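NOL1/NOP2/sun family protein (Enterococcus faecium, PDB 3M4X) probably methylates a cytosine of ribosomal RNA with S-adenosylmethionine as methyl donor, combining a Rossmann-like catalytic domain with a C-terminal PUA-like domain. Local coordinates at residues A[386-391]-A[435-440]; A[393-398]-A[427-432]; A[399-404]-A[415-420]. All blocks are in the same frame, centred on the assembly; numbering follows the deposited sequence.

In the fold
All three contacts belong to the C-terminal region and involve strands of the curled PUA-like sheet, in which strand 400-403 neighbours 426-430, which neighbours 433-441. They are nested: contact 3 lies within the loop closed by contact 2, and contact 2 within that closed by contact 1. Contact centres lie about 10 Å (1 and 2), 12 Å (1 and 3) and 13 Å (2 and 3) apart, and about 21, 24 and 31 Å from the chain centre. Probable hydrogen bonds join them: Leu-428 with Val-435 and Gly-436 (1 and 2), Leu-401 N to Leu-427 O and Ile-403 N to Val-429 O (2 and 3), Gln-440 NE2 to Arg-419 O (1 and 3).

Contact 1 of 3, residues A[386-391]-A[435-440]; sequences YALALA and VGFGKQ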
# COMPACT_ATOMS: atom_id res chain seq x y z
N TYR A 386 13.62 2.77 13.67
CA TYR A 386 12.40 2.00 13.78
C TYR A 386 12.16 1.24 12.48
O TYR A 386 11.82 0.06 12.49
CB TYR A 386 11.25 2.96 14.06
CG TYR A 386 9.92 2.33 14.40
CD1 TYR A 386 9.78 1.48 15.48
CD2 TYR A 386 8.78 2.63 13.67
CE1 TYR A 386 8.56 0.93 15.81
CE2 TYR A 386 7.55 2.09 13.99
CZ TYR A 386 7.45 1.23 15.07
OH TYR A 386 6.23 0.68 15.41
N ALA A 387 12.38 1.91 11.35
CA ALA A 387 12.16 1.29 10.05
C ALA A 387 12.99 0.02 9.90
O ALA A 387 12.49 -1.02 9.44
CB ALA A 387 12.46 2.27 8.91
N LEU A 388 14.27 0.10 10.28
CA LEU A 388 15.18 -1.02 10.14
C LEU A 388 14.73 -2.19 11.01
O LEU A 388 14.66 -3.34 10.56
CB LEU A 388 16.62 -0.58 10.50
CG LEU A 388 17.69 -1.67 10.54
CD1 LEU A 388 17.69 -2.48 9.27
CD2 LEU A 388 19.06 -1.08 10.79
N ALA A 389 14.40 -1.89 12.27
CA ALA A 389 13.82 -2.89 13.16
C ALA A 389 12.66 -3.64 12.49
O ALA A 389 12.64 -4.87 12.47
CB ALA A 389 13.37 -2.25 14.47
N LEU A 390 11.71 -2.88 11.95
CA LEU A 390 10.50 -3.45 11.35
C LEU A 390 10.68 -4.07 9.96
O LEU A 390 9.76 -4.70 9.44
CB LEU A 390 9.38 -2.41 11.33
CG LEU A 390 8.54 -2.43 12.62
CD1 LEU A 390 9.39 -2.17 13.86
CD2 LEU A 390 7.39 -1.44 12.55
N ALA A 391 11.86 -3.91 9.37
CA ALA A 391 12.19 -4.58 8.09
C ALA A 391 13.09 -5.79 8.30
O ALA A 391 13.58 -6.38 7.33
CB ALA A 391 12.87 -3.60 7.14
N VAL A 435 9.60 -5.71 17.28
CA VAL A 435 8.75 -4.56 17.57
C VAL A 435 9.47 -3.23 17.58
O VAL A 435 8.83 -2.19 17.69
CB VAL A 435 7.97 -4.75 18.88
CG1 VAL A 435 7.17 -6.03 18.80
CG2 VAL A 435 8.92 -4.79 20.07
N GLY A 436 10.80 -3.25 17.45
CA GLY A 436 11.58 -2.03 17.53
C GLY A 436 12.95 -2.19 18.17
O GLY A 436 13.30 -3.27 18.64
N PHE A 437 13.74 -1.11 18.19
CA PHE A 437 15.03 -1.13 18.87
C PHE A 437 14.96 -0.67 20.32
O PHE A 437 14.25 0.28 20.65
CB PHE A 437 16.05 -0.25 18.13
CG PHE A 437 16.76 -0.95 17.02
CD1 PHE A 437 16.47 -0.64 15.70
CD2 PHE A 437 17.73 -1.91 17.29
CE1 PHE A 437 17.13 -1.29 14.66
CE2 PHE A 437 18.38 -2.56 16.27
CZ PHE A 437 18.08 -2.25 14.95
N GLY A 438 15.71 -1.35 21.18
CA GLY A 438 16.04 -0.82 22.49
C GLY A 438 17.55 -0.68 22.56
O GLY A 438 18.27 -1.17 21.68
N LYS A 439 18.05 -0.01 23.58
CA LYS A 439 19.48 0.03 23.80
C LYS A 439 19.80 -0.35 25.24
O LYS A 439 19.62 0.43 26.17
CB LYS A 439 20.08 1.40 23.43
CG LYS A 439 21.61 1.37 23.32
CD LYS A 439 22.20 2.76 23.33
CE LYS A 439 23.70 2.70 23.16
NZ LYS A 439 24.31 4.05 23.24
N GLN A 440 20.28 -1.58 25.42
CA GLN A 440 20.54 -2.10 26.74
C GLN A 440 21.83 -1.53 27.32
O GLN A 440 22.94 -1.86 26.89
CB GLN A 440 20.59 -3.62 26.70
CG GLN A 440 20.82 -4.26 28.05
CD GLN A 440 21.09 -5.73 27.91
OE1 GLN A 440 21.82 -6.14 27.00
NE2 GLN A 440 20.52 -6.53 28.80
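Tyr-386 and Ala-389 meet Val-435 and Gly-436 where a short helix rests against one end of a strand of the PUA-like sheet. Helix 386-390 and strand 435-440 approach to 6.8 Å between their axes, at 122° between chain directions, and small residues allow this closeness. Tyr-386 leads: its CB starts out away from the strand, but the anti torsion (chi1 -172°) brings the ring back, its CE1 edge 3.7 Å from Val-435 O. The phenol oxygen is hydrogen-bonded to Gln-83 NE2, and that same amide also bonds Val-435 O, so one glutamine ties together both sides of the contact. Leu-388 follows with a lighter touch: its CG lies 4.2 Å from CE1 at the edge of the Phe-437 ring.

Ala-389 is the centre of the fit. Its methyl points toward the strand and stands 3.6 Å from Gly-436 CA, and a compact residue suits both positions. Glycine also answers a backbone demand, because Gly-436 has a phi of 146°, a region in which a CB would be jammed against the preceding carbonyl oxygen. The same methyl of Ala-389 touches Phe-437 CD1 at 3.7 Å, so the CD1-CE1 side of the ring lies along the helix at Ala-389. Phe-337 meets that ring from outside the two segments. Leu-390 completes the turn with branch CD1, which lies over one face of the Tyr-386 ring, 3.7 Å above its plane and offset toward the rim, while reaching Val-435 C at 3.9 Å.

Contact 2 of 3, residues A[393-398]-A[427-432]; sequences KKIENI and LLVLDK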
# COMPACT_ATOMS: atom_id res chain seq x y z
N LYS A 393 14.09 -9.45 8.68
CA LYS A 393 13.47 -10.71 8.29
C LYS A 393 14.12 -11.92 8.95
O LYS A 393 13.49 -12.95 9.14
CB LYS A 393 13.45 -10.86 6.76
CG LYS A 393 14.33 -9.86 6.01
CD LYS A 393 13.71 -9.48 4.67
CE LYS A 393 14.67 -8.64 3.83
NZ LYS A 393 14.10 -8.31 2.49
N LYS A 394 15.38 -11.79 9.31
CA LYS A 394 16.19 -12.91 9.76
C LYS A 394 16.62 -12.66 11.19
O LYS A 394 17.58 -11.94 11.46
CB LYS A 394 17.41 -13.09 8.84
CG LYS A 394 18.32 -11.85 8.77
CD LYS A 394 17.63 -10.62 8.17
CE LYS A 394 18.15 -9.32 8.77
NZ LYS A 394 17.49 -8.10 8.18
N ILE A 395 15.88 -13.23 12.12
CA ILE A 395 16.07 -12.91 13.52
C ILE A 395 17.23 -13.70 14.16
O ILE A 395 17.76 -13.31 15.20
CB ILE A 395 14.73 -13.07 14.26
CG1 ILE A 395 14.10 -11.69 14.49
CG2 ILE A 395 14.88 -13.84 15.54
CD1 ILE A 395 12.77 -11.76 15.20
N GLU A 396 17.63 -14.79 13.53
CA GLU A 396 18.74 -15.60 14.02
C GLU A 396 20.08 -14.88 13.91
O GLU A 396 21.03 -15.24 14.59
CB GLU A 396 18.81 -16.94 13.28
CG GLU A 396 18.90 -16.83 11.76
CD GLU A 396 17.52 -16.92 11.10
OE1 GLU A 396 16.58 -16.19 11.51
OE2 GLU A 396 17.39 -17.72 10.15
N ASN A 397 20.13 -13.86 13.06
CA ASN A 397 21.38 -13.27 12.62
C ASN A 397 21.81 -12.03 13.39
O ASN A 397 22.94 -11.59 13.25
CB ASN A 397 21.27 -12.90 11.13
CG ASN A 397 21.18 -14.12 10.23
OD1 ASN A 397 21.70 -15.19 10.56
ND2 ASN A 397 20.53 -13.96 9.09
N ILE A 398 20.89 -11.45 14.16
CA ILE A 398 21.17 -10.18 14.83
C ILE A 398 20.95 -10.27 16.33
O ILE A 398 20.26 -11.17 16.79
CB ILE A 398 20.25 -9.07 14.30
CG1 ILE A 398 18.80 -9.41 14.65
CG2 ILE A 398 20.42 -8.88 12.78
CD1 ILE A 398 17.83 -8.51 14.01
N LEU A 427 17.46 -5.58 19.04
CA LEU A 427 16.13 -5.69 18.45
C LEU A 427 15.21 -6.32 19.49
O LEU A 427 15.42 -7.46 19.89
CB LEU A 427 16.17 -6.58 17.20
CG LEU A 427 14.83 -6.73 16.46
CD1 LEU A 427 14.42 -5.41 15.80
CD2 LEU A 427 14.86 -7.87 15.43
N LEU A 428 14.20 -5.58 19.93
CA LEU A 428 13.19 -6.15 20.82
C LEU A 428 12.27 -7.08 20.04
O LEU A 428 11.75 -6.70 18.99
CB LEU A 428 12.39 -5.04 21.51
CG LEU A 428 13.30 -3.99 22.16
CD1 LEU A 428 12.51 -3.05 23.05
CD2 LEU A 428 14.41 -4.64 22.95
N VAL A 429 12.09 -8.30 20.53
CA VAL A 429 11.29 -9.30 19.83
C VAL A 429 10.23 -9.90 20.75
O VAL A 429 10.56 -10.45 21.81
CB VAL A 429 12.16 -10.42 19.22
CG1 VAL A 429 11.30 -11.49 18.58
CG2 VAL A 429 13.14 -9.85 18.20
N LEU A 430 8.97 -9.80 20.35
CA LEU A 430 7.85 -10.40 21.08
C LEU A 430 7.48 -11.72 20.42
O LEU A 430 6.91 -11.74 19.33
CB LEU A 430 6.65 -9.45 21.09
CG LEU A 430 5.36 -9.78 21.85
CD1 LEU A 430 5.62 -10.07 23.32
CD2 LEU A 430 4.39 -8.62 21.70
N ASP A 431 7.81 -12.81 21.09
CA ASP A 431 7.66 -14.15 20.52
C ASP A 431 8.54 -14.23 19.28
O ASP A 431 9.73 -14.54 19.39
CB ASP A 431 6.19 -14.47 20.20
CG ASP A 431 5.97 -15.94 19.83
OD1 ASP A 431 6.93 -16.63 19.41
OD2 ASP A 431 4.83 -16.42 19.97
N LYS A 432 7.97 -13.92 18.11
CA LYS A 432 8.76 -13.88 16.88
C LYS A 432 8.64 -12.53 16.17
O LYS A 432 9.15 -12.35 15.06
CB LYS A 432 8.36 -15.02 15.95
CG LYS A 432 8.88 -16.39 16.38
CD LYS A 432 8.53 -17.44 15.33
CE LYS A 432 8.82 -18.84 15.85
NZ LYS A 432 8.43 -19.89 14.87
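Ile-395 and Ile-398 press two branched side chains into the surface made by Leu-427 and Val-429, a face of the PUA-like sheet covered here by the connection between helix 386-390 and strand 400-403. The main bump is Ile-395. Its CD1 meets Val-429 tip to tip and settles against both methyls of the fork, 3.6 Å from CG2 and 3.7 Å from CG1. The carbonyl of Lys-432 bounds the same hollow, its O lying 3.7 Å from Ile-395 CD1. Isoleucine suits the place because its CG1-CD1 arm reaches the valine fork and the Lys-432 carbonyl with apolar atoms alone.

The second bump points the other way. Leu-427 CD2 touches both isoleucines. It lies 4.0 Å from Ile-395 CG1, the two side chains crossing at about a right angle, and 3.4 Å from Ile-398 CD1. That last pair is tighter than usual van der Waals contact. The CG1 branch of Ile-398 sits between its own backbone N and carbonyl carbon (chi1 64°), a crowded position from which the extended chi2 (-172°) carries CD1 to the leucine. No hydrogen bond spans the two segments; complementary shape joins them.

Around this fit, Pro-434 of strand 433-441 touches both Ile-395 and Leu-427, Phe-337 packs on Ile-398, and Leu-428 and Leu-430 touch Tyr-411 and Trp-408 of helix 405-413.

Contact 3 of 3, residues A[399-404]-A[415-420]; sequences PCLPIT and ETFQRD
Phe-417 packs on Ile-403 where two outermost strands of the PUA-like sheet, 400-403 and 417-418, face each other because the sheet curls like a barrel. The ring end makes the touch: CZ lies 3.6 Å from Ile-403 CG2, the two side chains crossing at about a right angle. A flat, apolar residue suits this site beside Leu-428 and Val-445. Gln-418 contributes its backbone O, which takes a weak hydrogen bond from Arg-419 NH1.

Arg-419 then carries most of the contact. Its chain bends at chi2 (75°) and chi3 (89°), folding back so that the guanidinium lies flat across Leu-401: CD1 sits over one face, 3.4 Å from NH2, while CD2 touches the aliphatic CG at 3.7 Å. Arginine fits here because it offers both apolar methylenes and a planar donor. NH1 forms a salt bridge with Glu-407 of the intervening helix. NH2 donates to Pro-402 O at 2.8 Å (N-H...O 146°), nearly within the guanidinium plane and in the carbonyl plane. Beside it a water completes the clasp, accepting from Arg-419 NE at 2.7 Å and donating to Pro-402 O at 2.8 Å.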
# COMPACT_ATOMS: atom_id res chain seq x y z
N PRO A 399 21.55 -9.34 17.10
CA PRO A 399 21.37 -9.28 18.55
C PRO A 399 19.92 -8.96 18.91
O PRO A 399 19.38 -7.91 18.53
CB PRO A 399 22.30 -8.13 18.99
CG PRO A 399 23.30 -8.03 17.90
CD PRO A 399 22.52 -8.33 16.63
N CYS A 400 19.30 -9.89 19.62
CA CYS A 400 17.89 -9.79 19.98
C CYS A 400 17.71 -9.80 21.48
O CYS A 400 18.44 -10.48 22.20
CB CYS A 400 17.13 -10.97 19.38
SG CYS A 400 16.96 -10.91 17.62
N LEU A 401 16.69 -9.09 21.94
CA LEU A 401 16.32 -9.14 23.34
C LEU A 401 14.82 -9.47 23.39
O LEU A 401 13.98 -8.60 23.18
CB LEU A 401 16.66 -7.79 24.00
CG LEU A 401 16.19 -7.26 25.36
CD1 LEU A 401 15.16 -8.12 26.07
CD2 LEU A 401 17.39 -6.99 26.24
N PRO A 402 14.50 -10.74 23.60
CA PRO A 402 13.11 -11.18 23.74
C PRO A 402 12.41 -10.45 24.88
O PRO A 402 13.00 -10.28 25.95
CB PRO A 402 13.24 -12.67 24.08
CG PRO A 402 14.60 -13.07 23.57
CD PRO A 402 15.45 -11.86 23.79
N ILE A 403 11.17 -10.02 24.66
CA ILE A 403 10.40 -9.31 25.68
C ILE A 403 9.04 -9.97 25.87
O ILE A 403 8.65 -10.82 25.06
CB ILE A 403 10.19 -7.85 25.30
CG1 ILE A 403 9.31 -7.76 24.06
CG2 ILE A 403 11.53 -7.16 25.06
CD1 ILE A 403 8.87 -6.37 23.70
N THR A 404 8.35 -9.59 26.95
CA THR A 404 7.03 -10.10 27.30
C THR A 404 6.01 -9.08 26.80
O THR A 404 6.39 -8.01 26.35
CB THR A 404 6.88 -10.26 28.84
OG1 THR A 404 6.98 -8.97 29.46
CG2 THR A 404 7.97 -11.16 29.42
N GLU A 415 8.37 3.82 27.98
CA GLU A 415 9.09 3.61 29.22
C GLU A 415 10.23 2.60 29.10
O GLU A 415 10.18 1.66 28.30
CB GLU A 415 8.13 3.19 30.33
CG GLU A 415 7.18 4.31 30.75
CD GLU A 415 6.07 3.82 31.64
OE1 GLU A 415 5.57 2.69 31.40
OE2 GLU A 415 5.67 4.56 32.57
N THR A 416 11.27 2.82 29.90
CA THR A 416 12.35 1.87 30.00
C THR A 416 11.82 0.66 30.76
O THR A 416 10.84 0.76 31.48
CB THR A 416 13.54 2.47 30.78
OG1 THR A 416 13.28 2.42 32.19
CG2 THR A 416 13.76 3.92 30.38
N PHE A 417 12.44 -0.50 30.55
CA PHE A 417 12.22 -1.66 31.40
C PHE A 417 13.58 -2.26 31.74
O PHE A 417 14.61 -1.82 31.22
CB PHE A 417 11.27 -2.68 30.77
CG PHE A 417 11.77 -3.27 29.47
CD1 PHE A 417 12.38 -4.51 29.45
CD2 PHE A 417 11.61 -2.60 28.27
CE1 PHE A 417 12.84 -5.06 28.27
CE2 PHE A 417 12.06 -3.14 27.08
CZ PHE A 417 12.68 -4.38 27.08
N GLN A 418 13.59 -3.26 32.62
CA GLN A 418 14.85 -3.75 33.15
C GLN A 418 15.23 -5.11 32.58
O GLN A 418 14.41 -6.02 32.51
CB GLN A 418 14.80 -3.81 34.68
CG GLN A 418 16.04 -4.39 35.34
CD GLN A 418 15.75 -5.07 36.66
OE1 GLN A 418 16.66 -5.37 37.44
NE2 GLN A 418 14.46 -5.32 36.92
N ARG A 419 16.49 -5.25 32.17
CA ARG A 419 17.01 -6.54 31.73
C ARG A 419 18.52 -6.61 31.96
O ARG A 419 19.29 -5.81 31.41
CB ARG A 419 16.68 -6.80 30.24
CG ARG A 419 17.13 -8.18 29.77
CD ARG A 419 16.22 -9.29 30.29
NE ARG A 419 15.11 -9.52 29.37
CZ ARG A 419 13.93 -8.91 29.42
NH1 ARG A 419 13.67 -8.03 30.38
NH2 ARG A 419 12.99 -9.18 28.52
N ASP A 420 18.94 -7.58 32.76
CA ASP A 420 20.35 -7.71 33.09
C ASP A 420 21.22 -7.80 31.84
O ASP A 420 20.94 -8.60 30.94
CB ASP A 420 20.57 -8.94 33.97
CG ASP A 420 20.13 -8.71 35.39
OD1 ASP A 420 19.54 -7.64 35.67
OD2 ASP A 420 20.37 -9.61 36.23
O HOH W 1 15.28 -11.22 27.23